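Side-chain contacts in rhino (Drosophila simulans, PDB 5XYW), which is an HP1-family protein, probably a germline chromatin factor, whose chromo shadow domain pairs with a second copy of itself and binds the chain of another protein: residues L20-Y23 with E27-L30; V32-C37 with K46-A51. All blocks are in the same frame, centred on the assembly; numbering follows the deposited sequence.

The two contacts lie in series along one small chromo shadow domain and share the strand 28-34. Contact 1 pairs the first part of that strand with its hairpin neighbour, strand 16-24; contact 2 uses its last part to meet helix 45-51. Their centres are about 11 Å apart, and they join directly where Leu-30 CD1 of contact 1 packs on Ile-48 CG2 of contact 2 at 3.5 Å. Leu-20 CD1 also touches Thr-33 CG2, again at 3.5 Å. Both contacts have residues that reach the second subunit, while the chain of another protein lies within reach of contact 1. Leu-30 and Ile-48 thus connect the sheet pairing of contact 1 to the helix packing of contact 2.

Contact 1 of 2, residues L20-Y23 with E27-L30; sequences LHCY and ELFL
Tyr-23 and Phe-29 face each other as an antiparallel hydrogen-bonded pair, and their backbones carry the polar part of this contact. Tyr-23 N donates to Phe-29 O at 2.9 Å, and Phe-29 N returns a bond of the same length to Tyr-23 O. These reciprocal bonds close the ring of the pair, so each residue uses both its N-H and its C=O. One step along, Cys-22 and Leu-30 form a non-hydrogen-bonded pair, where Cys-22 CA approaches Phe-29 O at 3.2 Å in a CA-H...O contact.

Around this frame the side chains sort by face. Cys-22 CB meets Leu-30 CD2 at 3.7 Å, and Cys-22 SG lies 4.3 Å from Leu-28 CD1, so a compact thiol fits beside two branched leucines. Leu-28 holds CG opposite its backbone N (chi1 -174°), and this brings CD1 alongside the Tyr-23 carbonyl, 3.7 Å from Tyr-23 O. Phe-29 leaves by the other face; its ring has Tyr-23 O at its edge, near the ring plane.

Farther out, Phe-59 and Phe-60 of helix 53-61 cover the Cys-22 and leucine side, while Gln-24 of the second subunit packs on both Cys-22 and Leu-28. Beyond His-21 the pairing continues through a classic beta bulge, in which Leu-20 and His-21 both face Phe-31.

The backbone bonds hold the strands in register; the alternation of side chains then sends Cys-22, Leu-28 and Leu-30 to the helix side and Tyr-23 and Phe-29 to the other. There Tyr-23 and Phe-29, together with His-21, meet the chain of another protein, which is consistent with a binding surface.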
loop_
_atom_site.group_PDB
_atom_site.type_symbol
_atom_site.label_atom_id
_atom_site.label_comp_id
_atom_site.label_asym_id
_atom_site.label_seq_id
_atom_site.Cartn_x
_atom_site.Cartn_y
_atom_site.Cartn_z
ATOM N N LEU A 20 11.236 -1.091 -4.929
ATOM C CA LEU A 20 11.260 -0.098 -5.994
ATOM C C LEU A 20 10.114 0.890 -5.923
ATOM O O LEU A 20 10.309 2.082 -6.156
ATOM C CB LEU A 20 11.248 -0.790 -7.358
ATOM C CG LEU A 20 12.432 -1.735 -7.571
ATOM C CD1 LEU A 20 12.521 -2.193 -9.024
ATOM C CD2 LEU A 20 13.727 -1.064 -7.123
ATOM N N HIS A 21 8.918 0.414 -5.607
ATOM C CA HIS A 21 7.758 1.288 -5.801
ATOM C C HIS A 21 6.592 0.745 -5.003
ATOM O O HIS A 21 6.669 -0.355 -4.479
ATOM C CB HIS A 21 7.455 1.388 -7.315
ATOM C CG HIS A 21 6.220 2.160 -7.680
ATOM N ND1 HIS A 21 5.908 3.392 -7.137
ATOM C CD2 HIS A 21 5.236 1.886 -8.570
ATOM C CE1 HIS A 21 4.777 3.829 -7.661
ATOM N NE2 HIS A 21 4.348 2.932 -8.534
ATOM N N CYS A 22 5.514 1.505 -4.874
ATOM C CA CYS A 22 4.333 0.935 -4.241
ATOM C C CYS A 22 3.039 1.399 -4.912
ATOM O O CYS A 22 3.027 2.404 -5.624
ATOM C CB CYS A 22 4.320 1.290 -2.749
ATOM S SG CYS A 22 3.607 2.914 -2.438
ATOM N N TYR A 23 1.952 0.655 -4.696
ATOM C CA TYR A 23 0.628 1.065 -5.188
ATOM C C TYR A 23 -0.484 0.573 -4.258
ATOM O O TYR A 23 -0.611 -0.609 -3.939
ATOM C CB TYR A 23 0.390 0.574 -6.630
ATOM C CG TYR A 23 -0.875 1.139 -7.229
ATOM C CD1 TYR A 23 -0.971 2.491 -7.549
ATOM C CD2 TYR A 23 -2.000 0.334 -7.440
ATOM C CE1 TYR A 23 -2.156 3.034 -8.069
ATOM C CE2 TYR A 23 -3.174 0.860 -7.976
ATOM C CZ TYR A 23 -3.247 2.209 -8.275
ATOM O OH TYR A 23 -4.416 2.709 -8.793
ATOM N N GLU A 27 -5.489 -3.756 -1.087
ATOM C CA GLU A 27 -4.263 -4.063 -0.412
ATOM C C GLU A 27 -3.176 -3.142 -0.947
ATOM O O GLU A 27 -3.248 -2.673 -2.084
ATOM C CB GLU A 27 -3.901 -5.533 -0.582
ATOM C CG GLU A 27 -4.673 -6.403 0.374
ATOM C CD GLU A 27 -4.220 -7.836 0.343
ATOM O OE1 GLU A 27 -3.178 -8.105 -0.287
ATOM O OE2 GLU A 27 -4.909 -8.692 0.943
ATOM N N LEU A 28 -2.206 -2.847 -0.089
ATOM C CA LEU A 28 -1.037 -2.109 -0.496
ATOM C C LEU A 28 -0.064 -3.080 -1.163
ATOM O O LEU A 28 0.177 -4.183 -0.671
ATOM C CB LEU A 28 -0.418 -1.424 0.712
ATOM C CG LEU A 28 0.749 -0.464 0.545
ATOM C CD1 LEU A 28 0.555 0.508 -0.606
ATOM C CD2 LEU A 28 0.909 0.285 1.833
ATOM N N PHE A 29 0.466 -2.693 -2.307
ATOM C CA PHE A 29 1.413 -3.547 -3.005
ATOM C C PHE A 29 2.764 -2.892 -3.061
ATOM O O PHE A 29 2.866 -1.691 -3.283
ATOM C CB PHE A 29 0.938 -3.859 -4.426
ATOM C CG PHE A 29 0.021 -5.024 -4.496
ATOM C CD1 PHE A 29 0.529 -6.313 -4.441
ATOM C CD2 PHE A 29 -1.348 -4.833 -4.578
ATOM C CE1 PHE A 29 -0.322 -7.396 -4.480
ATOM C CE2 PHE A 29 -2.203 -5.902 -4.605
ATOM C CZ PHE A 29 -1.704 -7.188 -4.570
ATOM N N LEU A 30 3.798 -3.688 -2.845
ATOM C CA LEU A 30 5.149 -3.211 -3.006
ATOM C C LEU A 30 5.717 -3.914 -4.192
ATOM O O LEU A 30 5.558 -5.120 -4.352
ATOM C CB LEU A 30 6.021 -3.466 -1.763
ATOM C CG LEU A 30 5.562 -2.939 -0.400
ATOM C CD1 LEU A 30 6.735 -2.926 0.521
ATOM C CD2 LEU A 30 4.920 -1.554 -0.474
#

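Contact 2 of 2, residues V32-C37 with K46-A51; sequences VTWKGC and KYIREA
Ile-48 reaches from helix 45-51 to the end of strand 28-34 and meets Val-32 and Trp-34 with a single methyl group, CD1. All the contact across the two segments is apolar. Ile-48 CD1 stands 4.1 Å from Trp-34 CH2, at the outer end of the six-membered ring, and approaches the indole obliquely. The same methyl lies 4.2 Å from Val-32 CG1, so it touches valine and indole together. Ile-48 extends CG1 on the side opposite its backbone N (chi1 -162°), which carries CD1 toward the strand. The indole and the isoleucine run past one another, pointing opposite ways.

A second apolar contact, inside the strand itself, prepares this surface. Val-32 CG2 rests over one face of the Trp-34 indole, near the border of the ring system, at a height of 3.5 Å from its plane. Val-32 thus presents its two methyls to different partners, and its beta-branched shape suits both a strand and that double task.

Polar interactions belong to neighbouring groups. Trp-34 NE1 makes a weak hydrogen bond to Asp-41 OD2 of strand 40-44, giving the buried indole a partner for its one N-H. Next to Ile-48 on the helix, Arg-49 turns to the second subunit, where it forms a cation-pi interaction with Phe-59 of that chain, consistent with a part in the subunit interface.

With no hydrogen bond crossing it, this small contact rests on dispersion and on the exclusion of water from buried Val-32, Trp-34 and Ile-48.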
loop_
_atom_site.group_PDB
_atom_site.type_symbol
_atom_site.label_atom_id
_atom_site.label_comp_id
_atom_site.label_asym_id
_atom_site.label_seq_id
_atom_site.Cartn_x
_atom_site.Cartn_y
_atom_site.Cartn_z
ATOM N N VAL A 32 8.988 -4.952 -5.673
ATOM C CA VAL A 32 10.306 -5.286 -5.177
ATOM C C VAL A 32 11.113 -6.157 -6.132
ATOM O O VAL A 32 10.562 -6.967 -6.875
ATOM C CB VAL A 32 10.224 -6.047 -3.840
ATOM C CG1 VAL A 32 9.463 -5.248 -2.792
ATOM C CG2 VAL A 32 9.598 -7.403 -4.049
ATOM N N THR A 33 12.434 -5.996 -6.087
ATOM C CA THR A 33 13.333 -6.930 -6.757
ATOM C C THR A 33 13.947 -7.870 -5.738
ATOM O O THR A 33 13.952 -7.575 -4.535
ATOM C CB THR A 33 14.448 -6.218 -7.527
ATOM O OG1 THR A 33 15.224 -5.410 -6.627
ATOM C CG2 THR A 33 13.854 -5.358 -8.610
ATOM N N TRP A 34 14.449 -9.004 -6.227
ATOM C CA TRP A 34 15.147 -9.975 -5.385
ATOM C C TRP A 34 16.616 -10.112 -5.807
ATOM O O TRP A 34 16.985 -9.732 -6.921
ATOM C CB TRP A 34 14.432 -11.328 -5.443
ATOM C CG TRP A 34 12.969 -11.219 -5.137
ATOM C CD1 TRP A 34 11.949 -11.120 -6.033
ATOM C CD2 TRP A 34 12.364 -11.182 -3.838
ATOM N NE1 TRP A 34 10.750 -11.027 -5.376
ATOM C CE2 TRP A 34 10.979 -11.060 -4.028
ATOM C CE3 TRP A 34 12.869 -11.237 -2.533
ATOM C CZ2 TRP A 34 10.085 -10.988 -2.963
ATOM C CZ3 TRP A 34 11.977 -11.173 -1.476
ATOM C CH2 TRP A 34 10.602 -11.049 -1.697
ATOM N N LYS A 35 17.448 -10.652 -4.917
ATOM C CA LYS A 35 18.900 -10.716 -5.157
ATOM C C LYS A 35 19.299 -11.778 -6.173
ATOM O O LYS A 35 19.186 -12.984 -5.917
ATOM C CB LYS A 35 19.650 -10.955 -3.853
ATOM C CG LYS A 35 20.083 -9.668 -3.164
ATOM C CD LYS A 35 20.621 -9.916 -1.752
ATOM C CE LYS A 35 20.858 -8.612 -1.012
ATOM N NZ LYS A 35 20.851 -8.847 0.454
ATOM N N GLY A 36 19.768 -11.298 -7.324
ATOM C CA GLY A 36 20.158 -12.142 -8.438
ATOM C C GLY A 36 19.145 -12.235 -9.562
ATOM O O GLY A 36 19.466 -12.781 -10.617
ATOM N N CYS A 37 17.953 -11.664 -9.361
ATOM C CA CYS A 37 16.748 -12.053 -10.117
ATOM C C CYS A 37 16.371 -11.262 -11.392
ATOM O O CYS A 37 15.805 -11.839 -12.320
ATOM C CB CYS A 37 15.548 -12.024 -9.168
ATOM S SG CYS A 37 13.995 -12.541 -9.915
ATOM N N LYS A 46 1.606 -6.619 3.627
ATOM C CA LYS A 46 1.573 -7.399 4.854
ATOM C C LYS A 46 2.637 -8.492 4.869
ATOM O O LYS A 46 3.392 -8.649 5.841
ATOM C CB LYS A 46 0.177 -7.988 5.024
ATOM C CG LYS A 46 -0.926 -6.990 4.632
ATOM C CD LYS A 46 -2.336 -7.547 4.815
ATOM C CE LYS A 46 -3.389 -6.446 4.642
ATOM N NZ LYS A 46 -4.794 -6.964 4.595
ATOM N N TYR A 47 2.713 -9.236 3.777
ATOM C CA TYR A 47 3.693 -10.309 3.652
ATOM C C TYR A 47 5.111 -9.772 3.818
ATOM O O TYR A 47 5.873 -10.212 4.683
ATOM C CB TYR A 47 3.574 -11.008 2.290
ATOM C CG TYR A 47 2.282 -11.751 2.017
ATOM C CD1 TYR A 47 1.118 -11.470 2.721
ATOM C CD2 TYR A 47 2.230 -12.743 1.044
ATOM C CE1 TYR A 47 -0.065 -12.149 2.462
ATOM C CE2 TYR A 47 1.052 -13.429 0.778
ATOM C CZ TYR A 47 -0.096 -13.124 1.492
ATOM O OH TYR A 47 -1.279 -13.795 1.240
ATOM N N ILE A 48 5.448 -8.809 2.973
ATOM C CA ILE A 48 6.791 -8.267 2.926
ATOM C C ILE A 48 7.153 -7.641 4.278
ATOM O O ILE A 48 8.283 -7.731 4.735
ATOM C CB ILE A 48 6.911 -7.235 1.771
ATOM C CG1 ILE A 48 8.363 -6.966 1.400
ATOM C CG2 ILE A 48 6.169 -5.956 2.085
ATOM C CD1 ILE A 48 8.894 -7.946 0.393
ATOM N N ARG A 49 6.158 -7.061 4.935
ATOM C CA ARG A 49 6.372 -6.284 6.142
ATOM C C ARG A 49 6.550 -7.189 7.331
ATOM O O ARG A 49 7.151 -6.796 8.311
ATOM C CB ARG A 49 5.202 -5.334 6.402
ATOM C CG ARG A 49 4.048 -6.013 7.094
ATOM C CD ARG A 49 2.898 -5.095 7.397
ATOM N NE ARG A 49 2.331 -5.449 8.691
ATOM C CZ ARG A 49 1.180 -4.985 9.150
ATOM N NH1 ARG A 49 0.475 -4.152 8.407
ATOM N NH2 ARG A 49 0.736 -5.353 10.344
ATOM N N GLU A 50 6.006 -8.394 7.280
ATOM C CA GLU A 50 6.369 -9.327 8.331
ATOM C C GLU A 50 7.756 -9.867 8.021
ATOM O O GLU A 50 8.626 -9.887 8.878
ATOM C CB GLU A 50 5.349 -10.455 8.458
ATOM C CG GLU A 50 4.045 -10.038 9.127
ATOM C CD GLU A 50 2.951 -11.081 8.962
ATOM O OE1 GLU A 50 3.173 -12.075 8.234
ATOM O OE2 GLU A 50 1.868 -10.908 9.558
ATOM N N ALA A 51 7.968 -10.263 6.773
ATOM C CA ALA A 51 9.236 -10.864 6.377
ATOM C C ALA A 51 10.452 -9.940 6.596
ATOM O O ALA A 51 11.410 -10.325 7.261
ATOM C CB ALA A 51 9.153 -11.302 4.924
#